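Long-range contacts in probable FAD-dependent oxidoreductase PA4991 (Pseudomonas aeruginosa PAO1, PDB 5EZ7), which binds one FAD per subunit and probably works as an oxidoreductase of the DAO family, though its physiological substrate is unknown: residues Gly93-Ser98 and Val154-Asp159; Glu99-Trp104 and Tyr148-Ile153. All coordinates share one frame; numbering follows the deposited sequence.

Contact 1: residues Gly93-Ser98 and Val154-Asp159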
# COMPACT_ATOMS: atom_id res chain seq x y z
N GLY A 93 8.57 -4.03 -16.14
CA GLY A 93 8.64 -2.59 -16.47
C GLY A 93 8.00 -1.63 -15.45
O GLY A 93 7.84 -0.43 -15.72
N VAL A 94 7.65 -2.15 -14.28
CA VAL A 94 7.32 -1.29 -13.16
C VAL A 94 8.63 -0.68 -12.64
O VAL A 94 9.65 -1.35 -12.52
CB VAL A 94 6.54 -2.06 -12.08
CG1 VAL A 94 6.28 -1.19 -10.85
CG2 VAL A 94 5.21 -2.56 -12.66
N ARG A 95 8.57 0.61 -12.37
CA ARG A 95 9.69 1.37 -11.88
C ARG A 95 9.96 1.04 -10.42
O ARG A 95 9.05 1.10 -9.59
CB ARG A 95 9.39 2.86 -11.99
CG ARG A 95 9.83 3.58 -13.27
CD ARG A 95 9.71 5.12 -13.08
NE ARG A 95 10.71 5.67 -12.14
CZ ARG A 95 10.90 6.97 -11.84
NH1 ARG A 95 11.87 7.32 -10.98
NH2 ARG A 95 10.14 7.94 -12.37
N LEU A 96 11.20 0.66 -10.14
CA LEU A 96 11.73 0.71 -8.80
C LEU A 96 12.38 2.06 -8.56
O LEU A 96 13.12 2.56 -9.40
CB LEU A 96 12.82 -0.33 -8.63
CG LEU A 96 12.46 -1.79 -8.70
CD1 LEU A 96 13.69 -2.61 -8.28
CD2 LEU A 96 11.24 -2.06 -7.82
N LEU A 97 12.11 2.65 -7.41
CA LEU A 97 12.86 3.82 -7.03
C LEU A 97 14.29 3.40 -6.64
O LEU A 97 15.25 4.08 -7.01
CB LEU A 97 12.13 4.60 -5.91
CG LEU A 97 10.82 5.29 -6.34
CD1 LEU A 97 10.15 6.00 -5.18
CD2 LEU A 97 11.01 6.26 -7.51
N SER A 98 14.44 2.26 -5.96
CA SER A 98 15.75 1.79 -5.54
C SER A 98 15.75 0.30 -5.49
O SER A 98 14.76 -0.33 -5.11
CB SER A 98 16.07 2.33 -4.15
OG SER A 98 17.40 2.03 -3.75
N VAL A 154 12.48 -0.89 -3.06
CA VAL A 154 11.56 0.27 -3.03
C VAL A 154 10.93 0.56 -4.37
O VAL A 154 11.62 0.87 -5.32
CB VAL A 154 12.26 1.54 -2.55
CG1 VAL A 154 11.24 2.67 -2.39
CG2 VAL A 154 13.01 1.26 -1.26
N PHE A 155 9.60 0.50 -4.39
CA PHE A 155 8.78 0.57 -5.60
C PHE A 155 8.32 1.99 -5.78
O PHE A 155 8.07 2.66 -4.81
CB PHE A 155 7.53 -0.35 -5.49
CG PHE A 155 7.71 -1.71 -6.10
CD1 PHE A 155 8.46 -2.67 -5.46
CD2 PHE A 155 7.13 -2.04 -7.32
CE1 PHE A 155 8.66 -3.95 -6.02
CE2 PHE A 155 7.33 -3.31 -7.88
CZ PHE A 155 8.11 -4.26 -7.24
N ASP A 156 8.22 2.44 -7.02
CA ASP A 156 7.46 3.65 -7.38
C ASP A 156 5.98 3.23 -7.37
O ASP A 156 5.50 2.58 -8.32
CB ASP A 156 7.86 4.15 -8.80
CG ASP A 156 7.03 5.37 -9.27
OD1 ASP A 156 6.28 5.93 -8.44
OD2 ASP A 156 7.14 5.79 -10.45
N VAL A 157 5.28 3.58 -6.30
CA VAL A 157 3.92 3.08 -6.07
C VAL A 157 2.91 3.57 -7.11
O VAL A 157 2.15 2.77 -7.64
CB VAL A 157 3.41 3.32 -4.63
CG1 VAL A 157 1.99 2.80 -4.48
CG2 VAL A 157 4.31 2.59 -3.63
N PRO A 158 2.90 4.86 -7.43
CA PRO A 158 2.00 5.25 -8.51
C PRO A 158 2.16 4.41 -9.81
O PRO A 158 1.16 4.06 -10.45
CB PRO A 158 2.37 6.70 -8.79
CG PRO A 158 3.20 7.16 -7.63
CD PRO A 158 3.52 6.01 -6.73
N ASP A 159 3.39 4.11 -10.20
CA ASP A 159 3.64 3.27 -11.35
C ASP A 159 3.24 1.78 -11.13
O ASP A 159 2.86 1.09 -12.07
CB ASP A 159 5.09 3.37 -11.73
CG ASP A 159 5.37 2.84 -13.09
OD1 ASP A 159 4.73 3.35 -14.05
OD2 ASP A 159 6.18 1.87 -13.18
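Strand 96-98 pairs antiparallel with strand 153-155, the middle strand of a small sheet next to the FAD site, through a classic beta bulge. Leu97 and Ser98 both face Val154. Val154 O takes the Ser98 N-H at 3.2 Å and, weakly, that of Leu97. Val154 N returns a bond to Ser98 O. At the neighbouring pair, Leu96 with Phe155, Leu96 CD2 sits over the centre of one face of the Phe155 ring, 3.6 Å from its centroid, a CH-pi contact. With CG1 anti to the backbone N (chi1 176°), this branch of Val94 reaches the edge of the same ring at Phe155 CD2 (3.7 Å). Trp79 adds an edge-to-face contact to this ring.

Past the sheet, Asp156 N bonds Arg95 O at 3.0 Å, and Asp156 is the N-cap of helix 157-168. In the first turn of that helix, Asp159 OD2 accepts Arg95 N at 2.8 Å, nearly straight at 166° and on its anti side. Asp159 OD1 pairs with Arg162. Arg95 NE and Asp156 OD2 form a long salt bridge, 4.0 Å, with the oxygen over the guanidinium face. No N-H points at it, so the attraction is probably only electrostatic, while the backbone bonds of Arg95 fix the loop to the helix start.

Contact 2: residues Glu99-Trp104 and Tyr148-Ile153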
# COMPACT_ATOMS: atom_id res chain seq x y z
N GLU A 99 16.87 -0.26 -5.89
CA GLU A 99 17.06 -1.70 -5.92
C GLU A 99 17.29 -2.26 -4.52
O GLU A 99 17.35 -3.47 -4.35
CB GLU A 99 18.29 -2.03 -6.77
CG GLU A 99 18.17 -1.58 -8.22
CD GLU A 99 18.00 -2.74 -9.18
OE1 GLU A 99 17.18 -3.64 -8.89
OE2 GLU A 99 18.70 -2.76 -10.22
N ALA A 100 17.50 -1.37 -3.55
CA ALA A 100 17.84 -1.72 -2.20
C ALA A 100 17.37 -0.62 -1.27
O ALA A 100 17.35 0.57 -1.62
CB ALA A 100 19.32 -1.90 -2.08
N HIS A 101 16.94 -1.03 -0.09
CA HIS A 101 16.69 -0.14 1.03
C HIS A 101 17.81 -0.45 2.01
O HIS A 101 18.30 -1.56 2.03
CB HIS A 101 15.32 -0.43 1.62
CG HIS A 101 14.96 0.49 2.73
ND1 HIS A 101 14.48 1.76 2.51
CD2 HIS A 101 15.03 0.34 4.07
CE1 HIS A 101 14.25 2.35 3.67
NE2 HIS A 101 14.57 1.50 4.63
N TYR A 102 18.22 0.54 2.79
CA TYR A 102 19.43 0.42 3.66
C TYR A 102 19.12 0.64 5.14
O TYR A 102 18.09 1.27 5.47
CB TYR A 102 20.51 1.41 3.22
CG TYR A 102 21.09 1.13 1.85
CD1 TYR A 102 20.36 1.38 0.69
CD2 TYR A 102 22.38 0.62 1.71
CE1 TYR A 102 20.88 1.12 -0.57
CE2 TYR A 102 22.92 0.36 0.46
CZ TYR A 102 22.17 0.62 -0.68
OH TYR A 102 22.72 0.36 -1.91
N LEU A 103 19.98 0.09 6.01
CA LEU A 103 20.02 0.46 7.43
C LEU A 103 21.22 1.36 7.58
O LEU A 103 22.22 1.19 6.90
CB LEU A 103 20.19 -0.74 8.39
CG LEU A 103 19.26 -1.93 8.29
CD1 LEU A 103 19.62 -2.99 9.32
CD2 LEU A 103 17.79 -1.51 8.43
N TRP A 104 21.11 2.26 8.54
CA TRP A 104 22.02 3.38 8.68
C TRP A 104 22.24 3.62 10.17
O TRP A 104 21.32 3.99 10.89
CB TRP A 104 21.38 4.55 7.94
CG TRP A 104 21.93 5.89 8.13
CD1 TRP A 104 23.19 6.25 8.52
CD2 TRP A 104 21.22 7.10 7.86
NE1 TRP A 104 23.28 7.62 8.55
CE2 TRP A 104 22.08 8.16 8.13
CE3 TRP A 104 19.90 7.38 7.46
CZ2 TRP A 104 21.69 9.47 7.99
CZ3 TRP A 104 19.51 8.69 7.33
CH2 TRP A 104 20.40 9.72 7.60
N TYR A 148 24.21 -0.53 5.78
CA TYR A 148 24.03 -1.94 5.43
C TYR A 148 22.92 -2.07 4.37
O TYR A 148 21.81 -1.62 4.58
CB TYR A 148 23.67 -2.75 6.67
CG TYR A 148 24.66 -2.68 7.82
CD1 TYR A 148 24.73 -1.56 8.64
CD2 TYR A 148 25.50 -3.75 8.11
CE1 TYR A 148 25.62 -1.49 9.70
CE2 TYR A 148 26.41 -3.70 9.17
CZ TYR A 148 26.47 -2.56 9.97
OH TYR A 148 27.37 -2.47 11.03
N ARG A 149 23.26 -2.67 3.24
CA ARG A 149 22.34 -2.91 2.12
C ARG A 149 21.40 -4.13 2.39
O ARG A 149 21.87 -5.21 2.75
CB ARG A 149 23.17 -3.17 0.83
CG ARG A 149 22.34 -3.48 -0.42
CD ARG A 149 23.14 -3.79 -1.69
NE ARG A 149 22.31 -3.42 -2.85
CZ ARG A 149 22.25 -4.04 -4.04
NH1 ARG A 149 23.02 -5.09 -4.33
NH2 ARG A 149 21.40 -3.58 -4.97
N LEU A 150 20.08 -3.96 2.23
CA LEU A 150 19.13 -5.06 2.44
C LEU A 150 18.60 -5.57 1.12
O LEU A 150 18.74 -4.91 0.08
CB LEU A 150 17.95 -4.61 3.30
CG LEU A 150 18.32 -3.98 4.66
CD1 LEU A 150 17.14 -3.27 5.28
CD2 LEU A 150 18.87 -5.03 5.61
N THR A 151 17.99 -6.75 1.17
CA THR A 151 17.29 -7.36 0.03
C THR A 151 15.97 -6.66 -0.24
O THR A 151 15.40 -6.84 -1.30
CB THR A 151 16.94 -8.87 0.26
OG1 THR A 151 16.08 -9.01 1.41
CG2 THR A 151 18.23 -9.70 0.43
N GLU A 152 15.48 -5.91 0.74
CA GLU A 152 14.29 -5.10 0.58
C GLU A 152 14.38 -4.15 -0.63
O GLU A 152 15.46 -3.75 -1.01
CB GLU A 152 14.04 -4.31 1.88
CG GLU A 152 13.83 -5.16 3.14
CD GLU A 152 13.42 -4.34 4.38
OE1 GLU A 152 13.15 -4.98 5.45
OE2 GLU A 152 13.34 -3.08 4.28
N ILE A 153 13.24 -3.84 -1.22
CA ILE A 153 13.16 -3.14 -2.50
C ILE A 153 12.30 -1.94 -2.26
O ILE A 153 11.40 -2.00 -1.39
CB ILE A 153 12.32 -3.91 -3.56
CG1 ILE A 153 12.63 -5.39 -3.61
CG2 ILE A 153 12.53 -3.34 -4.95
CD1 ILE A 153 11.49 -6.17 -4.26
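This contact is an antiparallel strand pairing, 102-105 with 146-149, that runs on into the less regular chain at Ala100 and Glu152. It lies in the large mixed sheet, where strand 102-105 sits between 146-149 and 244-246. Leu103 and Tyr148 form a hydrogen-bonded pair. Leu103 N gives to Tyr148 O, and Tyr148 N gives to Leu103 O, both at 2.9 Å. Tyr102 and Arg149 are the next, non-hydrogen-bonded pair. Leu150 N then meets His101 O at 3.0 Å. Beyond it the pairing becomes less regular: His101 N reaches Glu152 O at 3.2 Å, bent to 137° and from above the carbonyl plane.

On the side of Tyr102 and Arg149, the tyrosine ring crosses the start of the arginine chain. Tyr102 CE2 touches Arg149 CB at 3.6 Å. The arginine runs extended from CG to NE, with CG anti to the backbone N (chi1 178°). This carries Arg149 NE past the Ala100 methyl, 3.4 Å from Ala100 CB. The guanidinium meets Glu99 CB at its edge, while the Glu99 carboxylate pairs with Arg80 instead.

Leu103 and Leu150 meet at about a right angle, Leu103 CD2 to Leu150 CD1 at 3.7 Å. His101 and Glu152 run alongside each other in the same direction, their planes 23° apart. His101 CD2 is 3.8 Å from Glu152 OE2. The two carboxylate oxygens of Glu152 differ in their surroundings: OE1 is held by the Gly55 N-H, whereas OE2 is buried with no polar partner in the model. Both side chains of this pair pack on Ile52, an FAD-binding residue, so the contact reaches the edge of the cofactor site.

How the contacts relate
The two contacts run along the same two stretches of one chain: strands 96-98 and 102-105 succeed each other, as do 146-149 and 153-155. Both segments of contact 2 fall between those of contact 1 in the sequence. They meet where Ile153 CG2 packs on Leu96 CD2 at 3.4 Å. The pairing nevertheless passes from a small three-stranded sheet to the large mixed one. Both contacts are partly buried, but contact 1 lies nearer the centre of the chain. It also ties the loop before strand 96-98 to the start of helix 157-168, placing the Arg95 N-H on a carboxylate. In contact 2 the hydrogen bonds between its segments are all backbone; across it, Arg149 meets mainly the carbons of Tyr102, Ala100 and Glu99.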